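Mersacidin decarboxylase (Bacillus sp., PDB 1P3Y) catalyses the FAD-dependent oxidative decarboxylation of the C-terminal cysteine of the lantibiotic mersacidin to an aminoenethiol residue, working as a homododecamer. Local coordinates at residues A[92-97]-A[103-108]; A[120-125]-A[136-141]. One frame throughout, in Å; residues are numbered along the deposited sequence.

Interaction 1. Residues A[92-97]-A[103-108]. With FAD (flavin-adenine dinucleotide), chain B.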
ATOM      1  N   ALA A  92      -9.087 -30.816  13.093  1.00 40.62           N
ATOM      2  CA  ALA A  92      -8.158 -31.922  13.251  1.00 41.26           C
ATOM      3  C   ALA A  92      -6.828 -31.266  13.647  1.00 43.06           C
ATOM      4  O   ALA A  92      -6.119 -31.724  14.554  1.00 44.15           O
ATOM      5  CB  ALA A  92      -8.011 -32.681  11.936  1.00 33.03           C
ATOM      6  N   ASN A  93      -6.516 -30.165  12.967  1.00 44.63           N
ATOM      7  CA  ASN A  93      -5.292 -29.422  13.214  1.00 42.39           C
ATOM      8  C   ASN A  93      -5.134 -29.046  14.694  1.00 40.95           C
ATOM      9  O   ASN A  93      -4.127 -29.383  15.314  1.00 42.79           O
ATOM     10  CB  ASN A  93      -5.254 -28.163  12.335  1.00 40.32           C
ATOM     11  CG  ASN A  93      -4.058 -27.289  12.644  1.00 40.80           C
ATOM     12  OD1 ASN A  93      -2.907 -27.731  12.521  1.00 36.66           O
ATOM     13  ND2 ASN A  93      -4.318 -26.044  13.071  1.00 27.20           N
ATOM     14  N   ILE A  94      -6.116 -28.349  15.263  1.00 39.28           N
ATOM     15  CA  ILE A  94      -6.038 -27.963  16.673  1.00 40.54           C
ATOM     16  C   ILE A  94      -5.873 -29.209  17.575  1.00 44.48           C
ATOM     17  O   ILE A  94      -5.098 -29.184  18.546  1.00 42.14           O
ATOM     18  CB  ILE A  94      -7.291 -27.109  17.078  1.00 43.14           C
ATOM     19  CG1 ILE A  94      -6.874 -25.637  17.278  1.00 47.48           C
ATOM     20  CG2 ILE A  94      -8.004 -27.689  18.280  1.00 42.77           C
ATOM     21  CD1 ILE A  94      -5.681 -25.391  18.131  1.00 46.49           C
ATOM     22  N   LEU A  95      -6.584 -30.296  17.249  1.00 42.71           N
ATOM     23  CA  LEU A  95      -6.461 -31.538  18.018  1.00 40.09           C
ATOM     24  C   LEU A  95      -5.017 -32.027  17.913  1.00 44.20           C
ATOM     25  O   LEU A  95      -4.407 -32.385  18.932  1.00 47.17           O
ATOM     26  CB  LEU A  95      -7.408 -32.630  17.489  1.00 35.49           C
ATOM     27  CG  LEU A  95      -8.910 -32.323  17.638  1.00 39.09           C
ATOM     28  CD1 LEU A  95      -9.745 -33.428  17.003  1.00 37.08           C
ATOM     29  CD2 LEU A  95      -9.276 -32.138  19.110  1.00 35.53           C
ATOM     30  N   GLY A  96      -4.471 -32.034  16.688  1.00 40.00           N
ATOM     31  CA  GLY A  96      -3.096 -32.478  16.492  1.00 37.56           C
ATOM     32  C   GLY A  96      -2.069 -31.581  17.187  1.00 43.20           C
ATOM     33  O   GLY A  96      -1.035 -32.040  17.702  1.00 40.17           O
ATOM     34  N   GLN A  97      -2.347 -30.285  17.231  1.00 42.84           N
ATOM     35  CA  GLN A  97      -1.396 -29.394  17.859  1.00 45.12           C
ATOM     36  C   GLN A  97      -1.420 -29.559  19.363  1.00 42.54           C
ATOM     37  O   GLN A  97      -0.364 -29.709  19.996  1.00 38.84           O
ATOM     38  CB  GLN A  97      -1.669 -27.920  17.482  1.00 44.62           C
ATOM     39  CG  GLN A  97      -0.990 -27.475  16.178  1.00 48.63           C
ATOM     40  CD  GLN A  97      -1.166 -25.985  15.868  1.00 46.21           C
ATOM     41  OE1 GLN A  97      -0.694 -25.121  16.606  1.00 41.50           O
ATOM     42  NE2 GLN A  97      -1.847 -25.690  14.770  1.00 45.09           N
ATOM     43  N   ALA A 103       2.019 -25.215  19.644  1.00 42.55           N
ATOM     44  CA  ALA A 103       1.098 -24.101  19.744  1.00 43.01           C
ATOM     45  C   ALA A 103       1.526 -22.972  18.812  1.00 45.59           C
ATOM     46  O   ALA A 103       2.282 -22.066  19.201  1.00 39.15           O
ATOM     47  CB  ALA A 103       1.013 -23.623  21.197  1.00 38.68           C
ATOM     48  N   MET A 104       1.034 -23.055  17.573  1.00 46.87           N
ATOM     49  CA  MET A 104       1.338 -22.073  16.534  1.00 47.42           C
ATOM     50  C   MET A 104       0.307 -20.952  16.398  1.00 46.14           C
ATOM     51  O   MET A 104       0.455 -20.080  15.552  1.00 49.07           O
ATOM     52  CB  MET A 104       1.536 -22.763  15.179  1.00 43.92           C
ATOM     53  CG  MET A 104       2.954 -23.295  14.953  1.00 55.52           C
ATOM     54  SD  MET A 104       4.254 -21.977  15.108  1.00 69.90           S
ATOM     55  CE  MET A 104       4.315 -21.320  13.437  1.00 67.25           C
ATOM     56  N   ASN A 105      -0.748 -20.991  17.202  1.00 43.11           N
ATOM     57  CA  ASN A 105      -1.742 -19.925  17.192  1.00 39.51           C
ATOM     58  C   ASN A 105      -2.220 -19.740  18.618  1.00 42.39           C
ATOM     59  O   ASN A 105      -1.932 -20.576  19.496  1.00 36.81           O
ATOM     60  CB  ASN A 105      -2.924 -20.184  16.234  1.00 37.09           C
ATOM     61  CG  ASN A 105      -3.588 -21.539  16.431  1.00 41.26           C
ATOM     62  OD1 ASN A 105      -3.787 -22.014  17.558  1.00 42.43           O
ATOM     63  ND2 ASN A 105      -3.964 -22.157  15.317  1.00 38.30           N
ATOM     64  N   LEU A 106      -2.939 -18.647  18.851  1.00 38.64           N
ATOM     65  CA  LEU A 106      -3.389 -18.326  20.185  1.00 37.86           C
ATOM     66  C   LEU A 106      -4.308 -19.404  20.774  1.00 39.96           C
ATOM     67  O   LEU A 106      -4.197 -19.727  21.961  1.00 38.98           O
ATOM     68  CB  LEU A 106      -4.034 -16.930  20.175  1.00 37.69           C
ATOM     69  CG  LEU A 106      -4.421 -16.250  21.495  1.00 39.01           C
ATOM     70  CD1 LEU A 106      -3.230 -16.084  22.413  1.00 37.05           C
ATOM     71  CD2 LEU A 106      -5.035 -14.909  21.176  1.00 42.77           C
ATOM     72  N   VAL A 107      -5.179 -19.987  19.950  1.00 44.10           N
ATOM     73  CA  VAL A 107      -6.106 -21.026  20.432  1.00 44.23           C
ATOM     74  C   VAL A 107      -5.361 -22.203  21.077  1.00 44.18           C
ATOM     75  O   VAL A 107      -5.682 -22.628  22.186  1.00 45.65           O
ATOM     76  CB  VAL A 107      -7.016 -21.537  19.277  1.00 44.18           C
ATOM     77  CG1 VAL A 107      -7.771 -22.802  19.707  1.00 39.68           C
ATOM     78  CG2 VAL A 107      -8.016 -20.424  18.879  1.00 37.50           C
ATOM     79  N   ALA A 108      -4.350 -22.708  20.386  1.00 39.73           N
ATOM     80  CA  ALA A 108      -3.555 -23.812  20.891  1.00 39.70           C
ATOM     81  C   ALA A 108      -2.668 -23.401  22.072  1.00 41.89           C
ATOM     82  O   ALA A 108      -2.413 -24.191  22.982  1.00 47.69           O
ATOM     83  CB  ALA A 108      -2.682 -24.389  19.754  1.00 36.71           C
TER
HETATM   84  PA  FAD B 259      -5.247 -21.810  11.579  1.00 41.21           P
HETATM   85  O1A FAD B 259      -6.415 -20.978  11.061  1.00 36.06           O
HETATM   86  O2A FAD B 259      -4.332 -21.188  12.616  1.00 41.76           O
HETATM   87  O5B FAD B 259      -4.283 -22.312  10.350  1.00 38.98           O
HETATM   88  C5B FAD B 259      -4.683 -22.317   8.947  1.00 53.32           C
HETATM   89  C4B FAD B 259      -4.185 -21.083   8.206  1.00 60.86           C
HETATM   90  O4B FAD B 259      -3.884 -20.048   9.135  1.00 68.54           O
HETATM   91  C3B FAD B 259      -2.888 -21.290   7.405  1.00 65.50           C
HETATM   92  O3B FAD B 259      -3.245 -21.050   6.048  1.00 61.68           O
HETATM   93  C2B FAD B 259      -1.937 -20.312   8.012  1.00 68.02           C
HETATM   94  O2B FAD B 259      -0.927 -19.734   7.234  1.00 70.50           O
HETATM   95  C1B FAD B 259      -2.849 -19.252   8.623  1.00 74.63           C
HETATM   96  N9A FAD B 259      -2.365 -18.428   9.779  1.00 81.13           N
HETATM   97  C8A FAD B 259      -2.106 -18.779  11.174  1.00 79.84           C
HETATM   98  N7A FAD B 259      -1.679 -17.781  11.916  1.00 82.92           N
HETATM   99  C5A FAD B 259      -1.631 -16.663  11.020  1.00 85.00           C
HETATM  100  C6A FAD B 259      -1.245 -15.273  11.161  1.00 86.25           C
HETATM  101  N6A FAD B 259      -0.841 -14.750  12.331  1.00 87.98           N
HETATM  102  N1A FAD B 259      -1.301 -14.434  10.006  1.00 85.05           N
HETATM  103  C2A FAD B 259      -1.703 -14.915   8.790  1.00 80.08           C
HETATM  104  N3A FAD B 259      -2.114 -16.261   8.558  1.00 80.33           N
HETATM  105  C4A FAD B 259      -2.014 -17.048   9.794  1.00 81.20           C
HETATM  106  N1  FAD B 259     -10.552 -28.636   9.187  1.00 49.30           N
HETATM  107  C2  FAD B 259     -11.134 -29.436  10.162  1.00 49.87           C
HETATM  108  O2  FAD B 259     -10.422 -30.201  10.868  1.00 54.45           O
HETATM  109  N3  FAD B 259     -12.524 -29.381  10.353  1.00 49.53           N
HETATM  110  C4  FAD B 259     -13.439 -28.546   9.605  1.00 49.06           C
HETATM  111  O4  FAD B 259     -14.705 -28.581   9.857  1.00 49.97           O
HETATM  112  C4X FAD B 259     -12.823 -27.744   8.647  1.00 47.69           C
HETATM  113  N5  FAD B 259     -13.687 -26.874   7.896  1.00 49.27           N
HETATM  114  C5X FAD B 259     -13.078 -26.015   6.926  1.00 51.76           C
HETATM  115  C6  FAD B 259     -13.888 -25.129   6.152  1.00 53.93           C
HETATM  116  C7  FAD B 259     -13.347 -24.221   5.150  1.00 57.91           C
HETATM  117  C7M FAD B 259     -14.325 -23.290   4.377  1.00 58.71           C
HETATM  118  C8  FAD B 259     -11.883 -24.230   4.929  1.00 53.26           C
HETATM  119  C8M FAD B 259     -11.178 -23.337   3.929  1.00 57.01           C
HETATM  120  C9  FAD B 259     -11.045 -25.084   5.663  1.00 51.26           C
HETATM  121  C9A FAD B 259     -11.586 -25.992   6.663  1.00 50.76           C
HETATM  122  N10 FAD B 259     -10.799 -26.958   7.507  1.00 46.20           N
HETATM  123  C10 FAD B 259     -11.394 -27.797   8.461  1.00 46.75           C
HETATM  124  C1' FAD B 259      -9.380 -26.985   7.303  1.00 41.00           C
HETATM  125  C2' FAD B 259      -8.532 -26.261   8.285  1.00 41.11           C
HETATM  126  O2' FAD B 259      -8.925 -24.816   8.246  1.00 39.61           O
HETATM  127  C3' FAD B 259      -7.096 -26.356   7.929  1.00 39.82           C
HETATM  128  O3' FAD B 259      -6.526 -27.631   8.295  1.00 40.99           O
HETATM  129  C4' FAD B 259      -6.201 -25.261   8.577  1.00 36.69           C
HETATM  130  O4' FAD B 259      -4.835 -25.451   8.074  1.00 40.28           O
HETATM  131  C5' FAD B 259      -6.141 -25.289  10.084  1.00 34.56           C
HETATM  132  O5' FAD B 259      -7.216 -24.524  10.651  1.00 34.64           O
HETATM  133  P   FAD B 259      -7.173 -23.993  12.136  1.00 39.04           P
HETATM  134  O1P FAD B 259      -8.432 -23.267  12.341  1.00 37.64           O
HETATM  135  O2P FAD B 259      -6.905 -25.158  13.054  1.00 40.41           O
HETATM  136  O3P FAD B 259      -5.810 -23.128  12.218  1.00 42.53           O

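Interaction 2. Residues A[120-125]-A[136-141]. With FAD (flavin-adenine dinucleotide), chain B.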
ATOM      1  N   PHE A 120     -12.913 -30.104  24.310  1.00 50.70           N
ATOM      2  CA  PHE A 120     -12.947 -29.958  22.856  1.00 48.65           C
ATOM      3  C   PHE A 120     -14.215 -30.482  22.205  1.00 50.75           C
ATOM      4  O   PHE A 120     -14.736 -31.521  22.598  1.00 54.07           O
ATOM      5  CB  PHE A 120     -11.793 -30.726  22.211  1.00 50.17           C
ATOM      6  CG  PHE A 120     -10.446 -30.232  22.590  1.00 52.51           C
ATOM      7  CD1 PHE A 120      -9.904 -30.538  23.838  1.00 52.34           C
ATOM      8  CD2 PHE A 120      -9.701 -29.458  21.687  1.00 49.86           C
ATOM      9  CE1 PHE A 120      -8.629 -30.084  24.188  1.00 51.56           C
ATOM     10  CE2 PHE A 120      -8.432 -28.996  22.014  1.00 45.74           C
ATOM     11  CZ  PHE A 120      -7.888 -29.308  23.269  1.00 53.99           C
ATOM     12  N   PHE A 121     -14.690 -29.775  21.187  1.00 49.34           N
ATOM     13  CA  PHE A 121     -15.862 -30.208  20.436  1.00 47.20           C
ATOM     14  C   PHE A 121     -15.446 -30.358  18.974  1.00 46.68           C
ATOM     15  O   PHE A 121     -15.742 -29.505  18.149  1.00 45.22           O
ATOM     16  CB  PHE A 121     -16.999 -29.187  20.526  1.00 47.06           C
ATOM     17  CG  PHE A 121     -17.714 -29.184  21.845  1.00 47.30           C
ATOM     18  CD1 PHE A 121     -17.157 -28.551  22.957  1.00 47.21           C
ATOM     19  CD2 PHE A 121     -18.971 -29.784  21.961  1.00 47.37           C
ATOM     20  CE1 PHE A 121     -17.845 -28.505  24.171  1.00 49.82           C
ATOM     21  CE2 PHE A 121     -19.671 -29.747  23.165  1.00 48.08           C
ATOM     22  CZ  PHE A 121     -19.110 -29.102  24.279  1.00 53.13           C
ATOM     23  N   PRO A 122     -14.750 -31.454  18.637  1.00 47.83           N
ATOM     24  CA  PRO A 122     -14.300 -31.693  17.264  1.00 48.65           C
ATOM     25  C   PRO A 122     -15.401 -31.637  16.219  1.00 49.02           C
ATOM     26  O   PRO A 122     -16.562 -31.942  16.492  1.00 52.72           O
ATOM     27  CB  PRO A 122     -13.659 -33.077  17.342  1.00 48.86           C
ATOM     28  CG  PRO A 122     -13.129 -33.120  18.721  1.00 46.66           C
ATOM     29  CD  PRO A 122     -14.253 -32.512  19.535  1.00 50.54           C
ATOM     30  N   ASN A 123     -15.005 -31.273  15.007  1.00 50.52           N
ATOM     31  CA  ASN A 123     -15.906 -31.160  13.874  1.00 51.13           C
ATOM     32  C   ASN A 123     -15.034 -31.171  12.623  1.00 51.93           C
ATOM     33  O   ASN A 123     -14.136 -30.353  12.469  1.00 55.07           O
ATOM     34  CB  ASN A 123     -16.709 -29.857  13.976  1.00 53.55           C
ATOM     35  CG  ASN A 123     -17.580 -29.622  12.777  1.00 57.59           C
ATOM     36  OD1 ASN A 123     -17.114 -29.136  11.751  1.00 68.44           O
ATOM     37  ND2 ASN A 123     -18.853 -29.980  12.883  1.00 61.54           N
ATOM     38  N   MET A 124     -15.286 -32.118  11.735  1.00 54.86           N
ATOM     39  CA  MET A 124     -14.498 -32.233  10.524  1.00 51.77           C
ATOM     40  C   MET A 124     -15.186 -33.175   9.564  1.00 55.73           C
ATOM     41  O   MET A 124     -16.215 -33.782   9.878  1.00 55.06           O
ATOM     42  CB  MET A 124     -13.106 -32.779  10.850  1.00 48.35           C
ATOM     43  CG  MET A 124     -13.111 -34.204  11.432  1.00 42.01           C
ATOM     44  SD  MET A 124     -11.557 -34.578  12.268  1.00 46.55           S
ATOM     45  CE  MET A 124     -11.854 -33.839  13.872  1.00 45.33           C
ATOM     46  N   ASN A 125     -14.597 -33.290   8.387  1.00 61.24           N
ATOM     47  CA  ASN A 125     -15.099 -34.156   7.334  1.00 65.69           C
ATOM     48  C   ASN A 125     -14.977 -35.606   7.817  1.00 66.88           C
ATOM     49  O   ASN A 125     -14.013 -35.961   8.511  1.00 64.51           O
ATOM     50  CB  ASN A 125     -14.246 -33.940   6.087  1.00 66.94           C
ATOM     51  CG  ASN A 125     -14.804 -34.615   4.895  1.00 70.13           C
ATOM     52  OD1 ASN A 125     -15.903 -34.288   4.449  1.00 76.66           O
ATOM     53  ND2 ASN A 125     -14.059 -35.573   4.353  1.00 75.07           N
ATOM     54  N   ARG A 136      -5.914 -41.278  17.348  1.00 43.36           N
ATOM     55  CA  ARG A 136      -4.782 -41.346  18.256  1.00 43.37           C
ATOM     56  C   ARG A 136      -4.648 -40.036  19.003  1.00 48.80           C
ATOM     57  O   ARG A 136      -4.385 -40.030  20.217  1.00 49.71           O
ATOM     58  CB  ARG A 136      -3.486 -41.644  17.495  1.00 41.53           C
ATOM     59  CG  ARG A 136      -2.241 -41.507  18.376  1.00 42.55           C
ATOM     60  CD  ARG A 136      -0.981 -42.144  17.751  1.00 42.66           C
ATOM     61  NE  ARG A 136      -0.463 -41.484  16.551  1.00 48.76           N
ATOM     62  CZ  ARG A 136      -0.571 -41.951  15.302  1.00 56.74           C
ATOM     63  NH1 ARG A 136      -1.186 -43.108  15.036  1.00 53.43           N
ATOM     64  NH2 ARG A 136      -0.049 -41.247  14.302  1.00 57.13           N
ATOM     65  N   ASN A 137      -4.843 -38.924  18.282  1.00 49.02           N
ATOM     66  CA  ASN A 137      -4.717 -37.603  18.893  1.00 47.70           C
ATOM     67  C   ASN A 137      -5.790 -37.415  19.948  1.00 46.10           C
ATOM     68  O   ASN A 137      -5.488 -36.963  21.058  1.00 45.29           O
ATOM     69  CB  ASN A 137      -4.765 -36.481  17.823  1.00 44.77           C
ATOM     70  CG  ASN A 137      -3.396 -36.256  17.123  1.00 44.72           C
ATOM     71  OD1 ASN A 137      -3.326 -35.693  16.030  1.00 48.49           O
ATOM     72  ND2 ASN A 137      -2.315 -36.690  17.766  1.00 42.91           N
ATOM     73  N   ILE A 138      -7.034 -37.768  19.611  1.00 47.52           N
ATOM     74  CA  ILE A 138      -8.158 -37.642  20.557  1.00 52.80           C
ATOM     75  C   ILE A 138      -7.846 -38.421  21.850  1.00 55.46           C
ATOM     76  O   ILE A 138      -8.000 -37.907  22.974  1.00 53.87           O
ATOM     77  CB  ILE A 138      -9.473 -38.229  19.971  1.00 56.05           C
ATOM     78  CG1 ILE A 138      -9.873 -37.482  18.688  1.00 51.25           C
ATOM     79  CG2 ILE A 138     -10.584 -38.181  21.040  1.00 50.38           C
ATOM     80  CD1 ILE A 138     -10.706 -36.251  18.936  1.00 55.65           C
ATOM     81  N   GLU A 139      -7.406 -39.663  21.669  1.00 53.11           N
ATOM     82  CA  GLU A 139      -7.070 -40.518  22.787  1.00 57.42           C
ATOM     83  C   GLU A 139      -6.010 -39.852  23.653  1.00 55.57           C
ATOM     84  O   GLU A 139      -6.200 -39.682  24.872  1.00 58.18           O
ATOM     85  CB  GLU A 139      -6.595 -41.884  22.274  1.00 63.75           C
ATOM     86  CG  GLU A 139      -6.324 -42.939  23.363  1.00 73.22           C
ATOM     87  CD  GLU A 139      -7.402 -42.982  24.453  1.00 79.81           C
ATOM     88  OE1 GLU A 139      -8.607 -42.854  24.104  1.00 77.86           O
ATOM     89  OE2 GLU A 139      -7.036 -43.151  25.652  1.00 75.09           O
ATOM     90  N   GLN A 140      -4.917 -39.430  23.021  1.00 52.25           N
ATOM     91  CA  GLN A 140      -3.806 -38.783  23.718  1.00 49.68           C
ATOM     92  C   GLN A 140      -4.262 -37.597  24.565  1.00 52.20           C
ATOM     93  O   GLN A 140      -3.753 -37.381  25.666  1.00 52.58           O
ATOM     94  CB  GLN A 140      -2.742 -38.332  22.715  1.00 50.55           C
ATOM     95  CG  GLN A 140      -1.472 -37.790  23.353  1.00 49.99           C
ATOM     96  CD  GLN A 140      -0.706 -38.852  24.119  1.00 55.50           C
ATOM     97  OE1 GLN A 140      -0.035 -39.697  23.530  1.00 54.88           O
ATOM     98  NE2 GLN A 140      -0.804 -38.814  25.441  1.00 53.74           N
ATOM     99  N   LEU A 141      -5.181 -36.804  24.022  1.00 52.40           N
ATOM    100  CA  LEU A 141      -5.728 -35.654  24.732  1.00 55.15           C
ATOM    101  C   LEU A 141      -6.464 -36.116  25.992  1.00 56.87           C
ATOM    102  O   LEU A 141      -6.333 -35.506  27.068  1.00 53.44           O
ATOM    103  CB  LEU A 141      -6.683 -34.880  23.817  1.00 57.81           C
ATOM    104  CG  LEU A 141      -6.033 -33.985  22.753  1.00 57.43           C
ATOM    105  CD1 LEU A 141      -7.071 -33.582  21.714  1.00 52.38           C
ATOM    106  CD2 LEU A 141      -5.419 -32.752  23.431  1.00 54.97           C
TER
HETATM  107  PA  FAD B 259      -5.247 -21.810  11.579  1.00 41.21           P
HETATM  108  O1A FAD B 259      -6.415 -20.978  11.061  1.00 36.06           O
HETATM  109  O2A FAD B 259      -4.332 -21.188  12.616  1.00 41.76           O
HETATM  110  O5B FAD B 259      -4.283 -22.312  10.350  1.00 38.98           O
HETATM  111  C5B FAD B 259      -4.683 -22.317   8.947  1.00 53.32           C
HETATM  112  C4B FAD B 259      -4.185 -21.083   8.206  1.00 60.86           C
HETATM  113  O4B FAD B 259      -3.884 -20.048   9.135  1.00 68.54           O
HETATM  114  C3B FAD B 259      -2.888 -21.290   7.405  1.00 65.50           C
HETATM  115  O3B FAD B 259      -3.245 -21.050   6.048  1.00 61.68           O
HETATM  116  C2B FAD B 259      -1.937 -20.312   8.012  1.00 68.02           C
HETATM  117  O2B FAD B 259      -0.927 -19.734   7.234  1.00 70.50           O
HETATM  118  C1B FAD B 259      -2.849 -19.252   8.623  1.00 74.63           C
HETATM  119  N9A FAD B 259      -2.365 -18.428   9.779  1.00 81.13           N
HETATM  120  C8A FAD B 259      -2.106 -18.779  11.174  1.00 79.84           C
HETATM  121  N7A FAD B 259      -1.679 -17.781  11.916  1.00 82.92           N
HETATM  122  C5A FAD B 259      -1.631 -16.663  11.020  1.00 85.00           C
HETATM  123  C6A FAD B 259      -1.245 -15.273  11.161  1.00 86.25           C
HETATM  124  N6A FAD B 259      -0.841 -14.750  12.331  1.00 87.98           N
HETATM  125  N1A FAD B 259      -1.301 -14.434  10.006  1.00 85.05           N
HETATM  126  C2A FAD B 259      -1.703 -14.915   8.790  1.00 80.08           C
HETATM  127  N3A FAD B 259      -2.114 -16.261   8.558  1.00 80.33           N
HETATM  128  C4A FAD B 259      -2.014 -17.048   9.794  1.00 81.20           C
HETATM  129  N1  FAD B 259     -10.552 -28.636   9.187  1.00 49.30           N
HETATM  130  C2  FAD B 259     -11.134 -29.436  10.162  1.00 49.87           C
HETATM  131  O2  FAD B 259     -10.422 -30.201  10.868  1.00 54.45           O
HETATM  132  N3  FAD B 259     -12.524 -29.381  10.353  1.00 49.53           N
HETATM  133  C4  FAD B 259     -13.439 -28.546   9.605  1.00 49.06           C
HETATM  134  O4  FAD B 259     -14.705 -28.581   9.857  1.00 49.97           O
HETATM  135  C4X FAD B 259     -12.823 -27.744   8.647  1.00 47.69           C
HETATM  136  N5  FAD B 259     -13.687 -26.874   7.896  1.00 49.27           N
HETATM  137  C5X FAD B 259     -13.078 -26.015   6.926  1.00 51.76           C
HETATM  138  C6  FAD B 259     -13.888 -25.129   6.152  1.00 53.93           C
HETATM  139  C7  FAD B 259     -13.347 -24.221   5.150  1.00 57.91           C
HETATM  140  C7M FAD B 259     -14.325 -23.290   4.377  1.00 58.71           C
HETATM  141  C8  FAD B 259     -11.883 -24.230   4.929  1.00 53.26           C
HETATM  142  C8M FAD B 259     -11.178 -23.337   3.929  1.00 57.01           C
HETATM  143  C9  FAD B 259     -11.045 -25.084   5.663  1.00 51.26           C
HETATM  144  C9A FAD B 259     -11.586 -25.992   6.663  1.00 50.76           C
HETATM  145  N10 FAD B 259     -10.799 -26.958   7.507  1.00 46.20           N
HETATM  146  C10 FAD B 259     -11.394 -27.797   8.461  1.00 46.75           C
HETATM  147  C1' FAD B 259      -9.380 -26.985   7.303  1.00 41.00           C
HETATM  148  C2' FAD B 259      -8.532 -26.261   8.285  1.00 41.11           C
HETATM  149  O2' FAD B 259      -8.925 -24.816   8.246  1.00 39.61           O
HETATM  150  C3' FAD B 259      -7.096 -26.356   7.929  1.00 39.82           C
HETATM  151  O3' FAD B 259      -6.526 -27.631   8.295  1.00 40.99           O
HETATM  152  C4' FAD B 259      -6.201 -25.261   8.577  1.00 36.69           C
HETATM  153  O4' FAD B 259      -4.835 -25.451   8.074  1.00 40.28           O
HETATM  154  C5' FAD B 259      -6.141 -25.289  10.084  1.00 34.56           C
HETATM  155  O5' FAD B 259      -7.216 -24.524  10.651  1.00 34.64           O
HETATM  156  P   FAD B 259      -7.173 -23.993  12.136  1.00 39.04           P
HETATM  157  O1P FAD B 259      -8.432 -23.267  12.341  1.00 37.64           O
HETATM  158  O2P FAD B 259      -6.905 -25.158  13.054  1.00 40.41           O
HETATM  159  O3P FAD B 259      -5.810 -23.128  12.218  1.00 42.53           O

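Interaction 1. Residues A[92-97]-A[103-108]
Gln97 reaches from helix 92-99 to the loop that leads into helix 106-113. Its OE1 accepts a nearly straight hydrogen bond from Met104 N at 2.9 Å, with the donor almost in line with the C=O bond. The side chains of Gln97 and Met104 cross at about a right angle, and OE1 also lies against Met104 CB. On the other branch of the amide, Gln97 NE2 makes a weak hydrogen bond back to Asn93 OD1. The firm bond at OE1 and the weak one at NE2 favour this rotation of the amide. Gln97 NE2 lies 4.2 Å from Asn105 ND2, with the amide planes 38° apart and no bond between them.

Nearer the start of helix 92-99, Ile94 crosses Val107 at about a right angle. Its CD1 rests on Val107 CG1 at 3.7 Å and on Ala108 CB at 3.6 Å. Asn105 is the N-cap of helix 106-113. With CG between the backbone N and the carbonyl carbon (chi1 52°), its OD1 turns back to accept from Ala108 N at 3.0 Å, leaving ND2 for the cofactor.

ND2 of Asn105 donates to FAD O2A at 2.9 Å. ND2 of Asn93 donates to FAD O2P at 2.7 Å, while OD1 of Asn93 also accepts from Ala103 N of the second subunit. Ala92 N bonds the flavin O2 at 2.7 Å. Thr45, Gly17 and Thr109 of the second subunit also bond the FAD.

Asn93 and Asn105 thus each donate to one phosphate. Neutral amides meet the phosphate oxygens here, and the capping bond orients the Asn105 amide for it.

Interaction 2. Residues A[120-125]-A[136-141]
Pro122 and Phe120, on strand 119-122, meet one side of helix 132-144. Along 136-141 the first residue to touch them is Ile138. CG1 is anti to its carbonyl carbon (chi1 -61°), and this carries CD1 to Pro122 CG at 4.0 Å. The two side chains cross obliquely.

One turn further on, Leu141 points toward the strand. Its CD2 approaches CZ of the Phe120 ring at 4.2 Å, coming in at a slant. Ile138 and Leu141 are three residues apart in the helix and so face the same side. Leu95 of helix 92-99 packs on Phe120 and Ile138, and Thr98 on Phe120 and Leu141.

Strand 119-122, helix 132-144 and strand 147-148 form a beta-alpha-beta crossover of the parallel Rossmann-type sheet. This contact packs the helix of the crossover on its first strand. Past the strand end, Asn123 O accepts from FAD N3 at 2.8 Å, and Met124 CB lies near N3 and O2, to one side of the ring plane.

The contact itself is purely apolar and is buried. It is van der Waals packing with no directional bond, while Asn123 O just past the strand accepts from the flavin.

Interactions 1 and 2 follow each other along the chain, and their centres are 11 Å apart. Leu95 joins them: its CD1 lies 3.6 Å from Ile138 CD1, and its CD2 lies 3.7 Å from both Leu141 CD1 and Phe120 CD2. Helix 92-99 is thus shared, one side facing 103-108 and another facing the strand and helix of interaction 2. Both contacts hold the same FAD. O2 and N3, neighbouring positions of its flavin, are read by 92-97 and 120-125. Leu106 of interaction 1 packs on the active-site His75. Ala103 O bonds another FAD, so interaction 1 serves two cofactor sites.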